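PDB 5JH8: probable chitinase from Chromobacterium violaceum, which probably binds and hydrolyses chitin, as a member of glycoside hydrolase family 18 built on a TIM barrel. Local coordinates for residues S87-S90 and Q91-N95; S124-I127 and Q128-R132; D194-E197 and D198-Y202. All blocks are in the same frame, centred on the assembly; numbering follows the deposited sequence.

Interaction 1 (S87-S90 and Q91-N95); sequences SAQS and QAVAN
With chi1 at 168°, V93 points its CG2 back along the helix, anti to its own carbonyl carbon, until the methyl rests 3.3 Å from Q89 O. Q89 runs the other way: CG anti to the backbone N and a chain extended through chi2 carry the amide toward helix 120-135, where its NE2 meets H125. Of the Q89 side chain, CG comes nearest to V93, 4.2 Å from V93 CG2. Behind these side chains lies the first turn of helix 89-96. A88 holds the N-cap position, and its carbonyl makes the opening bond, A92 N to A88 O at 2.9 Å. The A92 methyl leans over the same oxygen, CB 3.3 Å from A88 O. V93 N then bonds Q89 O, also at 2.9 Å, and the bond of A94 N to S90 O is longer, 3.2 Å. S90 OG, tucked between its backbone N and carbonyl carbon, sits 3.1 Å from Q91 N. The Q89 and V93 side of the helix packs on helix 120-135, where Q89 touches F126 and V129, and V93 touches V129 and A133. At the far end, N95 ND2 bonds G39 O and so ties the helix to the polypeptide after strand 27-35. An alanine at the N-cap brings no side-chain acceptor, so this turn is closed by main-chain bonds. The strongest polar partner of Q89 is H125 ND1, which probably takes a hydrogen bond from Q89 NE2, while S85 O receives a weak one from the same nitrogen. An imidazole accepting through ND1 would be expected to carry its proton on NE2 when neutral.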
loop_
_atom_site.group_PDB
_atom_site.type_symbol
_atom_site.label_atom_id
_atom_site.label_comp_id
_atom_site.label_asym_id
_atom_site.label_seq_id
_atom_site.Cartn_x
_atom_site.Cartn_y
_atom_site.Cartn_z
ATOM N N SER A 87 -7.495 -25.006 3.602
ATOM C CA SER A 87 -8.228 -26.008 2.833
ATOM C C SER A 87 -8.177 -25.766 1.333
ATOM O O SER A 87 -8.217 -26.727 0.555
ATOM C CB SER A 87 -9.681 -26.063 3.314
ATOM O OG SER A 87 -10.304 -24.790 3.248
ATOM N N ALA A 88 -8.111 -24.509 0.899
ATOM C CA ALA A 88 -8.115 -24.174 -0.520
ATOM C C ALA A 88 -6.738 -23.755 -1.011
ATOM O O ALA A 88 -6.623 -23.136 -2.076
ATOM C CB ALA A 88 -9.149 -23.091 -0.831
ATOM N N GLN A 89 -5.688 -24.109 -0.267
ATOM C CA GLN A 89 -4.363 -23.628 -0.628
ATOM C C GLN A 89 -3.940 -24.121 -2.000
ATOM O O GLN A 89 -3.389 -23.355 -2.791
ATOM C CB GLN A 89 -3.343 -24.032 0.427
ATOM C CG GLN A 89 -2.052 -23.262 0.336
ATOM C CD GLN A 89 -0.979 -23.825 1.242
ATOM O OE1 GLN A 89 -0.240 -24.729 0.854
ATOM N NE2 GLN A 89 -0.895 -23.303 2.465
ATOM N N SER A 90 -4.154 -25.402 -2.301
ATOM C CA SER A 90 -3.630 -25.909 -3.567
ATOM C C SER A 90 -4.342 -25.262 -4.753
ATOM O O SER A 90 -3.724 -24.987 -5.790
ATOM C CB SER A 90 -3.730 -27.434 -3.627
ATOM O OG SER A 90 -5.056 -27.859 -3.429
ATOM N N GLN A 91 -5.651 -25.057 -4.627
ATOM C CA GLN A 91 -6.403 -24.370 -5.666
ATOM C C GLN A 91 -5.952 -22.923 -5.794
ATOM O O GLN A 91 -5.717 -22.433 -6.901
ATOM C CB GLN A 91 -7.895 -24.445 -5.333
ATOM C CG GLN A 91 -8.474 -25.840 -5.369
ATOM C CD GLN A 91 -8.398 -26.568 -4.043
ATOM O OE1 GLN A 91 -7.685 -26.176 -3.125
ATOM N NE2 GLN A 91 -9.139 -27.652 -3.947
ATOM N N ALA A 92 -5.830 -22.223 -4.665
ATOM C CA ALA A 92 -5.471 -20.814 -4.708
ATOM C C ALA A 92 -4.106 -20.608 -5.331
ATOM O O ALA A 92 -3.930 -19.682 -6.121
ATOM C CB ALA A 92 -5.497 -20.229 -3.299
ATOM N N VAL A 93 -3.120 -21.427 -4.960
ATOM C CA VAL A 93 -1.769 -21.248 -5.486
ATOM C C VAL A 93 -1.771 -21.462 -6.991
ATOM O O VAL A 93 -1.290 -20.625 -7.759
ATOM C CB VAL A 93 -0.781 -22.189 -4.777
ATOM C CG1 VAL A 93 0.541 -22.214 -5.508
ATOM C CG2 VAL A 93 -0.569 -21.755 -3.343
ATOM N N ALA A 94 -2.343 -22.585 -7.442
ATOM C CA ALA A 94 -2.352 -22.853 -8.877
ATOM C C ALA A 94 -3.114 -21.777 -9.631
ATOM O O ALA A 94 -2.719 -21.369 -10.733
ATOM C CB ALA A 94 -2.969 -24.218 -9.172
ATOM N N ASN A 95 -4.241 -21.336 -9.066
ATOM C CA ASN A 95 -5.074 -20.352 -9.745
ATOM C C ASN A 95 -4.397 -18.989 -9.805
ATOM O O ASN A 95 -4.581 -18.262 -10.775
ATOM C CB ASN A 95 -6.446 -20.258 -9.080
ATOM C CG ASN A 95 -7.307 -21.483 -9.351
ATOM O OD1 ASN A 95 -7.018 -22.241 -10.280
ATOM N ND2 ASN A 95 -8.351 -21.680 -8.555
#

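Interaction 2 (S124-I127 and Q128-R132); sequences SHFI and QVLGR
L130 N donates to F126 O at 2.8 Å, and one residue on, G131 N reaches I127 O at the same length; both are main-chain bonds of helix 120-135. This is one of the outer helices of the TIM barrel, following strand 107-111, and it is flanked by helices 78-85 and 89-96 on one hand and by helix 163-169 on another. The i to i+4 spacing that makes these bonds also brings side chains a turn apart together. F126 and L130 run alongside each other in the same direction, with ring atom CZ 4.0 Å from L130 CD2. F126 continues onto V84, V93 and L96, whereas I127 turns its branches to L166 and A169, so neighbouring residues fill the seams to different helices. G131, having no side chain, brings only its backbone close to I127 O. On the more exposed flank, H125 CG stands anti to its backbone N (chi1 -177°), which swings the imidazole alongside V129, one face toward its CG2. That methyl sits off-centre toward the rim of the ring, in a CH-pi contact 3.9 Å from the H125 ring centroid. The probable bond from Q89 is the ring's hold from outside. Q128 meets the same histidine with its amide nearly upright to the imidazole, the planes 79° apart. Its extended chain passes S124 O, with CG at 3.2 Å, and sets Q128 OE1 3.8 Å from H125 CD2.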
loop_
_atom_site.group_PDB
_atom_site.type_symbol
_atom_site.label_atom_id
_atom_site.label_comp_id
_atom_site.label_asym_id
_atom_site.label_seq_id
_atom_site.Cartn_x
_atom_site.Cartn_y
_atom_site.Cartn_z
ATOM N N SER A 124 1.896 -17.694 6.505
ATOM C CA SER A 124 3.296 -17.812 6.118
ATOM C C SER A 124 3.489 -18.993 5.188
ATOM O O SER A 124 4.227 -18.903 4.201
ATOM C CB SER A 124 4.160 -18.002 7.358
ATOM O OG SER A 124 4.109 -16.837 8.145
ATOM N N HIS A 125 2.842 -20.120 5.508
ATOM C CA HIS A 125 2.991 -21.317 4.694
ATOM C C HIS A 125 2.401 -21.111 3.306
ATOM O O HIS A 125 3.023 -21.470 2.301
ATOM C CB HIS A 125 2.358 -22.523 5.390
ATOM C CG HIS A 125 2.530 -23.796 4.630
ATOM N ND1 HIS A 125 1.489 -24.394 3.961
ATOM C CD2 HIS A 125 3.623 -24.553 4.379
ATOM C CE1 HIS A 125 1.921 -25.485 3.358
ATOM N NE2 HIS A 125 3.213 -25.608 3.599
ATOM N N PHE A 126 1.218 -20.497 3.232
ATOM C CA PHE A 126 0.618 -20.176 1.938
ATOM C C PHE A 126 1.565 -19.346 1.089
ATOM O O PHE A 126 1.764 -19.633 -0.097
ATOM C CB PHE A 126 -0.706 -19.447 2.164
ATOM C CG PHE A 126 -1.263 -18.753 0.937
ATOM C CD1 PHE A 126 -1.639 -19.460 -0.189
ATOM C CD2 PHE A 126 -1.422 -17.371 0.917
ATOM C CE1 PHE A 126 -2.144 -18.794 -1.298
ATOM C CE2 PHE A 126 -1.929 -16.723 -0.183
ATOM C CZ PHE A 126 -2.289 -17.426 -1.285
ATOM N N ILE A 127 2.166 -18.313 1.681
ATOM C CA ILE A 127 3.082 -17.444 0.954
ATOM C C ILE A 127 4.349 -18.194 0.547
ATOM O O ILE A 127 4.873 -17.980 -0.550
ATOM C CB ILE A 127 3.345 -16.180 1.795
ATOM C CG1 ILE A 127 2.058 -15.336 1.883
ATOM C CG2 ILE A 127 4.507 -15.381 1.237
ATOM C CD1 ILE A 127 1.441 -14.931 0.554
ATOM N N GLN A 128 4.845 -19.100 1.387
ATOM C CA GLN A 128 5.985 -19.932 0.999
ATOM C C GLN A 128 5.675 -20.764 -0.242
ATOM O O GLN A 128 6.469 -20.823 -1.198
ATOM C CB GLN A 128 6.356 -20.856 2.160
ATOM C CG GLN A 128 7.013 -20.149 3.326
ATOM C CD GLN A 128 7.077 -21.005 4.590
ATOM O OE1 GLN A 128 6.445 -22.059 4.681
ATOM N NE2 GLN A 128 7.821 -20.533 5.577
ATOM N N VAL A 129 4.535 -21.450 -0.224
ATOM C CA VAL A 129 4.154 -22.308 -1.337
ATOM C C VAL A 129 3.902 -21.476 -2.586
ATOM O O VAL A 129 4.335 -21.834 -3.683
ATOM C CB VAL A 129 2.929 -23.160 -0.946
ATOM C CG1 VAL A 129 2.403 -23.962 -2.130
ATOM C CG2 VAL A 129 3.264 -24.070 0.216
ATOM N N LEU A 130 3.212 -20.349 -2.429
ATOM C CA LEU A 130 2.902 -19.484 -3.554
ATOM C C LEU A 130 4.170 -18.912 -4.164
ATOM O O LEU A 130 4.320 -18.875 -5.393
ATOM C CB LEU A 130 1.961 -18.370 -3.095
ATOM C CG LEU A 130 1.580 -17.357 -4.170
ATOM C CD1 LEU A 130 0.861 -17.993 -5.334
ATOM C CD2 LEU A 130 0.783 -16.213 -3.561
ATOM N N GLY A 131 5.101 -18.460 -3.322
ATOM C CA GLY A 131 6.349 -17.927 -3.844
ATOM C C GLY A 131 7.117 -18.951 -4.662
ATOM O O GLY A 131 7.606 -18.663 -5.759
ATOM N N ARG A 132 7.204 -20.183 -4.165
ATOM C CA ARG A 132 7.896 -21.215 -4.922
ATOM C C ARG A 132 7.192 -21.489 -6.247
ATOM O O ARG A 132 7.846 -21.661 -7.279
ATOM C CB ARG A 132 8.019 -22.486 -4.087
ATOM C CG ARG A 132 9.093 -22.437 -3.001
ATOM C CD ARG A 132 9.343 -23.805 -2.382
ATOM N NE ARG A 132 8.226 -24.272 -1.567
ATOM C CZ ARG A 132 8.062 -23.993 -0.275
ATOM N NH1 ARG A 132 8.936 -23.236 0.380
ATOM N NH2 ARG A 132 7.010 -24.469 0.365
#

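Interaction 3 (D194-E197 and D198-Y202); sequences DWME and DDLDY
D199 starts with CB 3.4 Å from M196 O, and since CG is anti to the carbonyl carbon (chi1 -59°) the carboxylate folds back over the preceding turn. W195 O stands over the flat face of this carboxylate, almost directly above D199 CG at 2.9 Å; OD1 and OD2, both acceptors, make no bond with it. OD1 ends 3.9 Å from W195 NE1, while OD2 ends above the indole, 3.2 Å from W195 CE2 and over the centre of the ring. The carboxylate stands almost upright on the indole, the planes 82° apart. An oxygen over the indole face with a carbonyl oxygen close by would be expected to favour the protonated carboxyl group, if nothing else compensates. Helix 193-206 is the helical arm of the beta-alpha-beta unit between strands 172-176 and 212-222 of the TIM barrel. On its barrel-facing flank the selenomethionine M196 runs alongside L200, CG 4.0 Å from L200 CD1, and both side chains touch N214 of strand 212-222. Nearer the start, D194 OD1 receives a weak bond from W195 N, 2.8 Å long and bent. Further along, D201 N bonds E197 O at 2.8 Å, and D201 OD1 takes its hydrogen-bonding partner from helix 276-289, Y289 OH.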
loop_
_atom_site.group_PDB
_atom_site.type_symbol
_atom_site.label_atom_id
_atom_site.label_comp_id
_atom_site.label_asym_id
_atom_site.label_seq_id
_atom_site.Cartn_x
_atom_site.Cartn_y
_atom_site.Cartn_z
ATOM N N ASP A 194 8.780 9.140 12.007
ATOM C CA ASP A 194 9.323 8.459 13.181
ATOM C C ASP A 194 8.755 7.042 13.286
ATOM O O ASP A 194 9.493 6.065 13.459
ATOM C CB ASP A 194 9.096 9.301 14.446
ATOM C CG ASP A 194 7.640 9.690 14.698
ATOM O OD1 ASP A 194 6.771 9.603 13.818
ATOM O OD2 ASP A 194 7.376 10.132 15.841
ATOM N N TRP A 195 7.439 6.923 13.142
ATOM C CA TRP A 195 6.760 5.632 13.093
ATOM C C TRP A 195 7.241 4.795 11.913
ATOM O O TRP A 195 7.512 3.596 12.058
ATOM C CB TRP A 195 5.261 5.931 13.017
ATOM C CG TRP A 195 4.341 4.806 12.749
ATOM C CD1 TRP A 195 3.871 3.908 13.661
ATOM C CD2 TRP A 195 3.686 4.492 11.506
ATOM N NE1 TRP A 195 2.980 3.045 13.072
ATOM C CE2 TRP A 195 2.858 3.374 11.744
ATOM C CE3 TRP A 195 3.720 5.048 10.220
ATOM C CZ2 TRP A 195 2.067 2.801 10.735
ATOM C CZ3 TRP A 195 2.934 4.484 9.231
ATOM C CH2 TRP A 195 2.115 3.371 9.493
HETATM N N MSE A 196 7.352 5.407 10.732
HETATM C CA MSE A 196 7.823 4.721 9.539
HETATM C C MSE A 196 9.220 4.169 9.760
HETATM O O MSE A 196 9.485 3.040 9.381
HETATM C CB MSE A 196 7.796 5.663 8.327
HETATM C CG MSE A 196 8.251 4.994 7.048
HETATM SE SE MSE A 196 8.168 6.205 5.518
HETATM C CE MSE A 196 6.267 6.603 5.526
ATOM N N GLU A 197 10.116 4.975 10.338
ATOM C CA GLU A 197 11.479 4.511 10.573
ATOM C C GLU A 197 11.506 3.380 11.592
ATOM O O GLU A 197 12.264 2.414 11.433
ATOM C CB GLU A 197 12.362 5.671 11.004
ATOM C CG GLU A 197 12.667 6.604 9.839
ATOM C CD GLU A 197 13.347 7.889 10.244
ATOM O OE1 GLU A 197 14.002 7.912 11.307
ATOM O OE2 GLU A 197 13.221 8.883 9.492
ATOM N N ASP A 198 10.685 3.470 12.644
ATOM C CA ASP A 198 10.586 2.343 13.563
ATOM C C ASP A 198 10.112 1.096 12.833
ATOM O O ASP A 198 10.616 -0.007 13.067
ATOM C CB ASP A 198 9.617 2.641 14.708
ATOM C CG ASP A 198 10.136 3.673 15.690
ATOM O OD1 ASP A 198 11.351 3.953 15.718
ATOM O OD2 ASP A 198 9.325 4.182 16.488
ATOM N N ASP A 199 9.118 1.254 11.956
ATOM C CA ASP A 199 8.597 0.108 11.224
ATOM C C ASP A 199 9.648 -0.476 10.285
ATOM O O ASP A 199 9.770 -1.702 10.165
ATOM C CB ASP A 199 7.385 0.524 10.388
ATOM C CG ASP A 199 6.233 1.099 11.181
ATOM O OD1 ASP A 199 6.075 0.807 12.378
ATOM O OD2 ASP A 199 5.432 1.823 10.517
ATOM N N LEU A 200 10.410 0.389 9.602
ATOM C CA LEU A 200 11.446 -0.071 8.681
ATOM C C LEU A 200 12.613 -0.705 9.424
ATOM O O LEU A 200 13.159 -1.711 8.965
ATOM C CB LEU A 200 11.906 1.079 7.796
ATOM C CG LEU A 200 10.872 1.549 6.763
ATOM C CD1 LEU A 200 11.393 2.795 6.071
ATOM C CD2 LEU A 200 10.561 0.479 5.740
ATOM N N ASP A 201 12.996 -0.158 10.582
ATOM C CA ASP A 201 14.032 -0.798 11.393
ATOM C C ASP A 201 13.622 -2.228 11.709
ATOM O O ASP A 201 14.426 -3.164 11.637
ATOM C CB ASP A 201 14.195 -0.053 12.725
ATOM C CG ASP A 201 14.861 1.303 12.607
ATOM O OD1 ASP A 201 15.365 1.650 11.540
ATOM O OD2 ASP A 201 14.916 2.008 13.636
ATOM N N TYR A 202 12.370 -2.401 12.122
ATOM C CA TYR A 202 11.849 -3.713 12.465
ATOM C C TYR A 202 11.889 -4.632 11.252
ATOM O O TYR A 202 12.316 -5.788 11.340
ATOM C CB TYR A 202 10.417 -3.534 12.990
ATOM C CG TYR A 202 9.662 -4.809 13.285
ATOM C CD1 TYR A 202 9.781 -5.443 14.502
ATOM C CD2 TYR A 202 8.820 -5.371 12.339
ATOM C CE1 TYR A 202 9.100 -6.606 14.755
ATOM C CE2 TYR A 202 8.136 -6.543 12.580
ATOM C CZ TYR A 202 8.270 -7.145 13.795
ATOM O OH TYR A 202 7.589 -8.317 14.025
#

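Interactions 1 and 2 sit on neighbouring helices, their centres 11 Å apart, and they meet directly: the probable hydrogen bond between them spans 3.0 Å from Q89 NE2 to H125 ND1, while V93 CG2 packs 3.9 Å from V129 CG1. Interaction 3 belongs to another sector of the barrel, with its centre 34 Å from that of interaction 1 and 26 Å from that of interaction 2; its nearest atoms are about 11 Å from 124-132. It is also the one nearest the ligands, the W195 side chain being about 10 Å from the bound N,N-dimethyl-selenomethionine and about 11 Å from the histidine. In interaction 2, the I127 side chain is about 14 Å from that histidine.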